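PDB 7DEY: RNase III from Scheffersomyces stipitis, which probably cleaves double-stranded RNA to 5'-phosphomonoester ends as a ribonuclease III-family Dicer, here trimmed to its RNase III domain and an RNA-binding domain. Local coordinates for residues P6-Q11 and I122-V127; Y60-S65 and P146-F151; A175-L180 and C197-D202. One frame throughout, in Å; residues are numbered along the deposited sequence.

Contact 1 of 3, residues P6-Q11 and I122-V127; sequences PFIKDQ and IGALSV
The carbonyl oxygen of P6 approaches L125, with P6 O 3.2 Å from L125 CD2, and it accepts a hydrogen bond from the hydroxyl of Y121 on the same helix as L125. R129 ties the two segments together, with NH2 bonded to L125 O and NH1 weakly bonded to F7 O, while R227 of the second subunit bonds I8 O and Q11 OE1. No direct hydrogen bond joins 6-11 to 122-127, and the rest of the contact is apolar. L125 CD1 meets P6 CG (3.4 Å), while CD2 packs on I8 CG1 at 3.9 Å and on P6 as well. Both partners run across the leucine at about a right angle. In I8, CG1 is turned anti to the carbonyl carbon (chi1 -65°) and the chain then runs on extended, which carries CD1 to A124 CB at 3.6 Å. The loop lies against helix 113-128 in the helical RNase III domain, with P6 and L125 also on W139 of helix 134-143, I8 on L13 and Y14 of helix 11-18, and I122 on helix 42-62.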
loop_
_atom_site.group_PDB
_atom_site.type_symbol
_atom_site.label_atom_id
_atom_site.label_comp_id
_atom_site.label_asym_id
_atom_site.label_seq_id
_atom_site.Cartn_x
_atom_site.Cartn_y
_atom_site.Cartn_z
ATOM N N PRO C 6 19.399 -4.025 3.175
ATOM C CA PRO C 6 20.398 -5.028 3.531
ATOM C C PRO C 6 21.117 -5.524 2.292
ATOM O O PRO C 6 20.529 -5.676 1.213
ATOM C CB PRO C 6 19.578 -6.135 4.197
ATOM C CG PRO C 6 18.202 -5.889 3.786
ATOM C CD PRO C 6 18.053 -4.427 3.598
ATOM N N PHE C 7 22.408 -5.787 2.482
ATOM C CA PHE C 7 23.401 -5.863 1.425
ATOM C C PHE C 7 23.686 -7.305 1.047
ATOM O O PHE C 7 23.681 -8.193 1.900
ATOM C CB PHE C 7 24.687 -5.184 1.893
ATOM C CG PHE C 7 25.752 -5.066 0.842
ATOM C CD1 PHE C 7 25.689 -4.090 -0.104
ATOM C CD2 PHE C 7 26.826 -5.916 0.840
ATOM C CE1 PHE C 7 26.655 -3.978 -1.029
ATOM C CE2 PHE C 7 27.788 -5.799 -0.071
ATOM C CZ PHE C 7 27.712 -4.828 -1.014
ATOM N N ILE C 8 23.945 -7.518 -0.242
ATOM C CA ILE C 8 24.425 -8.789 -0.778
ATOM C C ILE C 8 25.912 -8.634 -1.068
ATOM O O ILE C 8 26.299 -7.873 -1.962
ATOM C CB ILE C 8 23.671 -9.181 -2.053
ATOM C CG1 ILE C 8 22.204 -9.441 -1.762
ATOM C CG2 ILE C 8 24.316 -10.394 -2.722
ATOM C CD1 ILE C 8 21.436 -9.681 -3.018
ATOM N N LYS C 9 26.764 -9.363 -0.349
ATOM C CA LYS C 9 28.193 -9.189 -0.603
ATOM C C LYS C 9 28.663 -10.008 -1.802
ATOM O O LYS C 9 29.366 -9.480 -2.666
ATOM C CB LYS C 9 29.011 -9.531 0.642
ATOM C CG LYS C 9 28.546 -8.815 1.891
ATOM C CD LYS C 9 29.606 -8.838 2.972
ATOM C CE LYS C 9 30.603 -7.710 2.800
ATOM N NZ LYS C 9 31.738 -7.851 3.764
ATOM N N ASP C 10 28.287 -11.288 -1.882
ATOM C CA ASP C 10 28.843 -12.182 -2.903
ATOM C C ASP C 10 28.462 -11.719 -4.308
ATOM O O ASP C 10 27.282 -11.542 -4.613
ATOM C CB ASP C 10 28.364 -13.621 -2.670
ATOM C CG ASP C 10 29.099 -14.648 -3.558
ATOM O OD1 ASP C 10 30.158 -14.311 -4.152
ATOM O OD2 ASP C 10 28.623 -15.810 -3.659
ATOM N N GLN C 11 29.469 -11.512 -5.159
ATOM C CA GLN C 11 29.218 -11.043 -6.516
ATOM C C GLN C 11 28.433 -12.065 -7.311
ATOM O O GLN C 11 27.494 -11.709 -8.031
ATOM C CB GLN C 11 30.529 -10.744 -7.228
ATOM C CG GLN C 11 31.248 -9.504 -6.729
ATOM C CD GLN C 11 30.729 -8.246 -7.381
ATOM O OE1 GLN C 11 29.857 -7.561 -6.840
ATOM N NE2 GLN C 11 31.247 -7.944 -8.563
ATOM N N ILE C 122 15.224 -10.938 -1.705
ATOM C CA ILE C 122 15.031 -11.485 -0.362
ATOM C C ILE C 122 15.539 -12.918 -0.286
ATOM O O ILE C 122 16.164 -13.323 0.701
ATOM C CB ILE C 122 13.547 -11.405 0.033
ATOM C CG1 ILE C 122 13.226 -10.044 0.633
ATOM C CG2 ILE C 122 13.172 -12.525 1.023
ATOM C CD1 ILE C 122 11.730 -9.864 0.876
ATOM N N GLY C 123 15.265 -13.713 -1.322
ATOM C CA GLY C 123 15.833 -15.046 -1.387
ATOM C C GLY C 123 17.347 -15.051 -1.283
ATOM O O GLY C 123 17.927 -15.981 -0.714
ATOM N N ALA C 124 18.007 -14.000 -1.803
ATOM C CA ALA C 124 19.465 -13.915 -1.709
ATOM C C ALA C 124 19.913 -13.509 -0.314
ATOM O O ALA C 124 20.785 -14.157 0.272
ATOM C CB ALA C 124 20.021 -12.934 -2.732
ATOM N N LEU C 125 19.344 -12.430 0.234
ATOM C CA LEU C 125 19.683 -12.070 1.606
ATOM C C LEU C 125 19.573 -13.281 2.519
ATOM O O LEU C 125 20.413 -13.482 3.404
ATOM C CB LEU C 125 18.772 -10.955 2.119
ATOM C CG LEU C 125 18.738 -9.605 1.410
ATOM C CD1 LEU C 125 17.617 -8.775 2.029
ATOM C CD2 LEU C 125 20.082 -8.878 1.488
ATOM N N SER C 126 18.548 -14.111 2.297
ATOM C CA SER C 126 18.287 -15.228 3.194
ATOM C C SER C 126 19.384 -16.272 3.084
ATOM O O SER C 126 19.915 -16.738 4.097
ATOM C CB SER C 126 16.908 -15.833 2.909
ATOM O OG SER C 126 15.936 -14.818 2.740
ATOM N N VAL C 127 19.763 -16.637 1.865
ATOM C CA VAL C 127 20.837 -17.613 1.733
ATOM C C VAL C 127 22.173 -17.012 2.177
ATOM O O VAL C 127 22.966 -17.671 2.860
ATOM C CB VAL C 127 20.881 -18.173 0.298
ATOM C CG1 VAL C 127 21.137 -17.066 -0.720
ATOM C CG2 VAL C 127 21.927 -19.276 0.199
#

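Contact 2 of 3, residues Y60-S65 and P146-F151; sequences YDKFPS and PKLEAF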
loop_
_atom_site.group_PDB
_atom_site.type_symbol
_atom_site.label_atom_id
_atom_site.label_comp_id
_atom_site.label_asym_id
_atom_site.label_seq_id
_atom_site.Cartn_x
_atom_site.Cartn_y
_atom_site.Cartn_z
ATOM N N TYR C 60 0.810 -10.459 12.517
ATOM C CA TYR C 60 0.215 -11.185 13.641
ATOM C C TYR C 60 0.562 -10.516 14.966
ATOM O O TYR C 60 -0.305 -10.321 15.833
ATOM C CB TYR C 60 0.710 -12.632 13.638
ATOM C CG TYR C 60 -0.017 -13.571 14.574
ATOM C CD1 TYR C 60 0.370 -13.711 15.912
ATOM C CD2 TYR C 60 -1.081 -14.338 14.114
ATOM C CE1 TYR C 60 -0.296 -14.587 16.760
ATOM C CE2 TYR C 60 -1.756 -15.214 14.955
ATOM C CZ TYR C 60 -1.362 -15.343 16.264
ATOM O OH TYR C 60 -2.055 -16.221 17.074
ATOM N N ASP C 61 1.829 -10.138 15.118
ATOM C CA ASP C 61 2.293 -9.470 16.324
ATOM C C ASP C 61 1.667 -8.077 16.481
ATOM O O ASP C 61 1.329 -7.669 17.597
ATOM C CB ASP C 61 3.825 -9.412 16.267
ATOM C CG ASP C 61 4.421 -8.483 17.285
ATOM O OD1 ASP C 61 5.161 -8.989 18.167
ATOM O OD2 ASP C 61 4.172 -7.256 17.197
ATOM N N LYS C 62 1.509 -7.329 15.380
ATOM C CA LYS C 62 1.117 -5.920 15.474
ATOM C C LYS C 62 -0.388 -5.738 15.616
ATOM O O LYS C 62 -0.846 -4.734 16.175
ATOM C CB LYS C 62 1.608 -5.143 14.249
ATOM C CG LYS C 62 1.386 -3.649 14.352
ATOM C CD LYS C 62 2.552 -2.839 13.798
ATOM C CE LYS C 62 2.791 -1.547 14.607
ATOM N NZ LYS C 62 1.565 -1.009 15.300
ATOM N N PHE C 63 -1.179 -6.683 15.133
ATOM C CA PHE C 63 -2.630 -6.563 15.146
ATOM C C PHE C 63 -3.226 -7.753 15.882
ATOM O O PHE C 63 -3.772 -8.669 15.251
ATOM C CB PHE C 63 -3.170 -6.464 13.720
ATOM C CG PHE C 63 -2.577 -5.323 12.938
ATOM C CD1 PHE C 63 -3.008 -4.021 13.161
ATOM C CD2 PHE C 63 -1.570 -5.549 12.008
ATOM C CE1 PHE C 63 -2.473 -2.964 12.463
ATOM C CE2 PHE C 63 -1.025 -4.499 11.299
ATOM C CZ PHE C 63 -1.487 -3.194 11.527
ATOM N N PRO C 64 -3.131 -7.779 17.218
ATOM C CA PRO C 64 -3.684 -8.924 17.959
ATOM C C PRO C 64 -5.182 -9.039 17.853
ATOM O O PRO C 64 -5.720 -10.122 18.098
ATOM C CB PRO C 64 -3.231 -8.685 19.406
ATOM C CG PRO C 64 -2.800 -7.262 19.454
ATOM C CD PRO C 64 -2.334 -6.891 18.081
ATOM N N SER C 65 -5.887 -7.990 17.451
ATOM C CA SER C 65 -7.345 -8.026 17.497
ATOM C C SER C 65 -7.981 -8.361 16.160
ATOM O O SER C 65 -9.208 -8.388 16.062
ATOM C CB SER C 65 -7.899 -6.701 18.020
ATOM O OG SER C 65 -7.177 -6.263 19.170
ATOM N N PRO C 146 5.190 2.423 7.613
ATOM C CA PRO C 146 4.117 3.289 7.093
ATOM C C PRO C 146 2.913 2.506 6.609
ATOM O O PRO C 146 1.775 2.925 6.858
ATOM C CB PRO C 146 4.800 4.046 5.944
ATOM C CG PRO C 146 6.261 3.878 6.160
ATOM C CD PRO C 146 6.401 2.529 6.768
ATOM N N LYS C 147 3.125 1.370 5.932
ATOM C CA LYS C 147 1.992 0.573 5.469
ATOM C C LYS C 147 1.197 0.026 6.641
ATOM O O LYS C 147 -0.033 -0.101 6.553
ATOM C CB LYS C 147 2.459 -0.585 4.574
ATOM C CG LYS C 147 3.455 -0.185 3.499
ATOM C CD LYS C 147 3.123 -0.786 2.145
ATOM C CE LYS C 147 2.083 0.009 1.390
ATOM N NZ LYS C 147 2.679 1.224 0.797
ATOM N N LEU C 148 1.867 -0.306 7.741
ATOM C CA LEU C 148 1.115 -0.879 8.847
ATOM C C LEU C 148 0.404 0.201 9.632
ATOM O O LEU C 148 -0.728 -0.004 10.079
ATOM C CB LEU C 148 2.018 -1.689 9.768
ATOM C CG LEU C 148 2.556 -3.013 9.213
ATOM C CD1 LEU C 148 3.144 -3.818 10.366
ATOM C CD2 LEU C 148 1.486 -3.792 8.460
ATOM N N GLU C 149 1.030 1.362 9.801
ATOM C CA GLU C 149 0.306 2.439 10.453
ATOM C C GLU C 149 -0.888 2.860 9.619
ATOM O O GLU C 149 -1.926 3.224 10.179
ATOM C CB GLU C 149 1.230 3.619 10.754
ATOM C CG GLU C 149 0.741 4.515 11.909
ATOM C CD GLU C 149 0.093 3.737 13.077
ATOM O OE1 GLU C 149 0.605 2.645 13.458
ATOM O OE2 GLU C 149 -0.936 4.232 13.619
ATOM N N ALA C 150 -0.791 2.773 8.286
ATOM C CA ALA C 150 -1.992 2.979 7.478
ATOM C C ALA C 150 -3.076 1.977 7.860
ATOM O O ALA C 150 -4.242 2.344 8.012
ATOM C CB ALA C 150 -1.676 2.904 5.989
ATOM N N PHE C 151 -2.708 0.724 8.085
ATOM C CA PHE C 151 -3.749 -0.249 8.378
ATOM C C PHE C 151 -4.256 -0.105 9.810
ATOM O O PHE C 151 -5.444 -0.331 10.074
ATOM C CB PHE C 151 -3.242 -1.666 8.126
ATOM C CG PHE C 151 -3.014 -1.988 6.670
ATOM C CD1 PHE C 151 -2.843 -0.980 5.718
ATOM C CD2 PHE C 151 -2.949 -3.308 6.248
ATOM C CE1 PHE C 151 -2.620 -1.276 4.382
ATOM C CE2 PHE C 151 -2.732 -3.615 4.911
ATOM C CZ PHE C 151 -2.565 -2.595 3.980
#
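F63 and L148 meet by an edge and a branch: CZ at the far edge of the phenyl ring lies 3.6 Å from L148 O, close to the ring plane, while F63 CE2 touches L148 CD2 at 3.9 Å. The other leucine branch, CD1, packs against K62 CD (3.6 Å), which divides L148 between two successive residues of 60-65. F151, one turn further along, adds its CB at 4.1 Å from F63 CZ, approaching the ring obliquely. Within its own segment, K62 also lies on the ring, with K62 CG 3.9 Å above one face of F63, offset toward the rim. The K62 chain leaves with CG anti to the backbone N (chi1 -173°), then bends repeatedly, and K62 NZ stops 4.2 Å from E149 OE1. That is beyond a salt bridge, so the attraction is probably modest, and the K152 amine stands nearby. F63 is the first residue to leave helical geometry after helix 42-62, and its ring joins the C-terminal end of that helix to helix 145-156 in the helical RNase III part of the chain. M74 of helix 68-78 touches both F63 and F151, and L148 also rests on I58 and I59.

Contact 3 of 3, residues A175-L180 and C197-D202; sequences ASSHPL and CRMGND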
loop_
_atom_site.group_PDB
_atom_site.type_symbol
_atom_site.label_atom_id
_atom_site.label_comp_id
_atom_site.label_asym_id
_atom_site.label_seq_id
_atom_site.Cartn_x
_atom_site.Cartn_y
_atom_site.Cartn_z
ATOM N N ALA C 175 -43.497 4.248 10.898
ATOM C CA ALA C 175 -43.962 4.484 12.264
ATOM C C ALA C 175 -44.575 3.226 12.875
ATOM O O ALA C 175 -44.508 3.034 14.098
ATOM C CB ALA C 175 -44.971 5.630 12.291
ATOM N N SER C 176 -45.164 2.360 12.043
ATOM C CA SER C 176 -45.777 1.124 12.516
ATOM C C SER C 176 -44.740 0.281 13.245
ATOM O O SER C 176 -44.780 0.147 14.473
ATOM C CB SER C 176 -46.353 0.315 11.344
ATOM O OG SER C 176 -47.081 1.126 10.428
ATOM N N SER C 177 -43.768 -0.228 12.492
ATOM C CA SER C 177 -42.679 -1.037 13.024
ATOM C C SER C 177 -41.363 -0.403 12.591
ATOM O O SER C 177 -41.024 -0.418 11.401
ATOM C CB SER C 177 -42.793 -2.478 12.532
ATOM O OG SER C 177 -42.948 -2.510 11.124
ATOM N N HIS C 178 -40.637 0.166 13.546
ATOM C CA HIS C 178 -39.306 0.700 13.314
ATOM C C HIS C 178 -38.315 0.027 14.254
ATOM O O HIS C 178 -38.700 -0.478 15.314
ATOM C CB HIS C 178 -39.265 2.225 13.499
ATOM C CG HIS C 178 -39.785 2.703 14.818
ATOM N ND1 HIS C 178 -39.238 2.317 16.022
ATOM C CD2 HIS C 178 -40.790 3.560 15.119
ATOM C CE1 HIS C 178 -39.892 2.902 17.009
ATOM N NE2 HIS C 178 -40.839 3.661 16.488
ATOM N N PRO C 179 -37.032 -0.009 13.899
ATOM C CA PRO C 179 -36.092 -0.833 14.666
ATOM C C PRO C 179 -35.661 -0.172 15.969
ATOM O O PRO C 179 -35.404 1.034 16.024
ATOM C CB PRO C 179 -34.911 -1.005 13.700
ATOM C CG PRO C 179 -34.964 0.186 12.832
ATOM C CD PRO C 179 -36.399 0.584 12.704
ATOM N N LEU C 180 -35.594 -0.986 17.025
ATOM C CA LEU C 180 -35.138 -0.572 18.346
ATOM C C LEU C 180 -33.766 -1.170 18.617
ATOM O O LEU C 180 -33.415 -2.220 18.076
ATOM C CB LEU C 180 -36.116 -1.009 19.444
ATOM C CG LEU C 180 -37.565 -0.494 19.376
ATOM C CD1 LEU C 180 -37.609 0.945 18.899
ATOM C CD2 LEU C 180 -38.468 -1.360 18.498
ATOM N N CYS C 197 -29.874 -4.652 17.532
ATOM C CA CYS C 197 -30.793 -3.926 16.660
ATOM C C CYS C 197 -31.906 -4.881 16.244
ATOM O O CYS C 197 -31.723 -5.712 15.348
ATOM C CB CYS C 197 -30.043 -3.369 15.456
ATOM S SG CYS C 197 -31.068 -2.995 14.009
ATOM N N ARG C 198 -33.062 -4.770 16.897
ATOM C CA ARG C 198 -34.152 -5.706 16.672
ATOM C C ARG C 198 -35.314 -5.005 15.997
ATOM O O ARG C 198 -35.652 -3.872 16.343
ATOM C CB ARG C 198 -34.628 -6.344 17.979
ATOM C CG ARG C 198 -33.626 -7.301 18.615
ATOM C CD ARG C 198 -34.198 -7.961 19.867
ATOM N NE ARG C 198 -33.175 -8.138 20.897
ATOM C CZ ARG C 198 -33.378 -7.915 22.189
ATOM N NH1 ARG C 198 -34.568 -7.502 22.608
ATOM N NH2 ARG C 198 -32.396 -8.095 23.057
ATOM N N MET C 199 -35.921 -5.681 15.030
ATOM C CA MET C 199 -37.125 -5.195 14.369
ATOM C C MET C 199 -38.269 -6.114 14.802
ATOM O O MET C 199 -38.666 -7.041 14.097
ATOM C CB MET C 199 -36.893 -5.159 12.809
ATOM C CG MET C 199 -38.126 -5.096 11.899
ATOM S SD MET C 199 -38.873 -3.463 11.755
ATOM C CE MET C 199 -37.397 -2.486 11.590
ATOM N N GLY C 200 -38.824 -5.825 15.979
ATOM C CA GLY C 200 -39.918 -6.616 16.515
ATOM C C GLY C 200 -39.503 -7.828 17.331
ATOM O O GLY C 200 -39.595 -7.813 18.565
ATOM N N ASN C 201 -39.049 -8.888 16.657
ATOM C CA ASN C 201 -38.645 -10.120 17.330
ATOM C C ASN C 201 -37.281 -10.656 16.896
ATOM O O ASN C 201 -36.709 -11.478 17.626
ATOM C CB ASN C 201 -39.710 -11.210 17.113
ATOM C CG ASN C 201 -40.325 -11.157 15.717
ATOM O OD1 ASN C 201 -39.824 -10.458 14.830
ATOM N ND2 ASN C 201 -41.407 -11.908 15.515
ATOM N N ASP C 202 -36.730 -10.193 15.771
ATOM C CA ASP C 202 -35.527 -10.733 15.147
ATOM C C ASP C 202 -34.354 -9.770 15.321
ATOM O O ASP C 202 -34.524 -8.556 15.217
ATOM C CB ASP C 202 -35.787 -10.967 13.660
ATOM C CG ASP C 202 -36.683 -9.899 13.073
ATOM O OD1 ASP C 202 -37.108 -9.036 13.868
ATOM O OD2 ASP C 202 -36.954 -9.911 11.847
#
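Backbone hydrogen bonds join L180 and R198 as an antiparallel hydrogen-bonded pair: L180 N gives to R198 O at 3.0 Å, and R198 N gives to L180 O at 2.8 Å. Both are fairly straight at the hydrogen (156° and 154°), and each donor lies nearly in line with the C=O it meets. Weaker CA-H...O contacts flank them, from P179 CA to R198 O (3.5 Å) and from C197 CA to L180 O (3.4 Å). The side-chain packing belongs mainly to M199 and P179, which lie side by side and point the same way. M199 bends at chi2 (79°) and again at chi3, bringing CE to 3.4 Å from P179 CD and SD to 3.7 Å from S177 O. P179 CB also approaches C197 SG, at 4.3 Å. Beyond M199 the chain reverses through G200 and N201, and M199 N bonds back to D202 O. This is the edge of the three-stranded sheet in the double-stranded RNA-binding domain: strand 180-183 begins beside R198 of central strand 194-199, strand 202-208 continues the sheet, and helix 164-172 packs on P179 and C197 through Y169 and L168.

In the fold
Contacts 1 and 2 both belong to the all-helical part of the chain and are mostly buried, with centres about 27 Å apart; contact 3 is partly buried in the separate RNA-binding domain, its centre about 63 Å from that of contact 1. Helix 42-62 links the first two, packing on 122-127 along its first half and supplying the first half of 60-65 in contact 2. Neither has a hydrogen bond across its segments: contact 1 sets an irregular arm on a helix with aliphatic groups, contact 2 uses an aromatic ring, with a lysine and a glutamate facing each other at a distance beside it. Contact 3 instead rests on paired backbone bonds, as befits a sheet, with methionine-proline packing beside them.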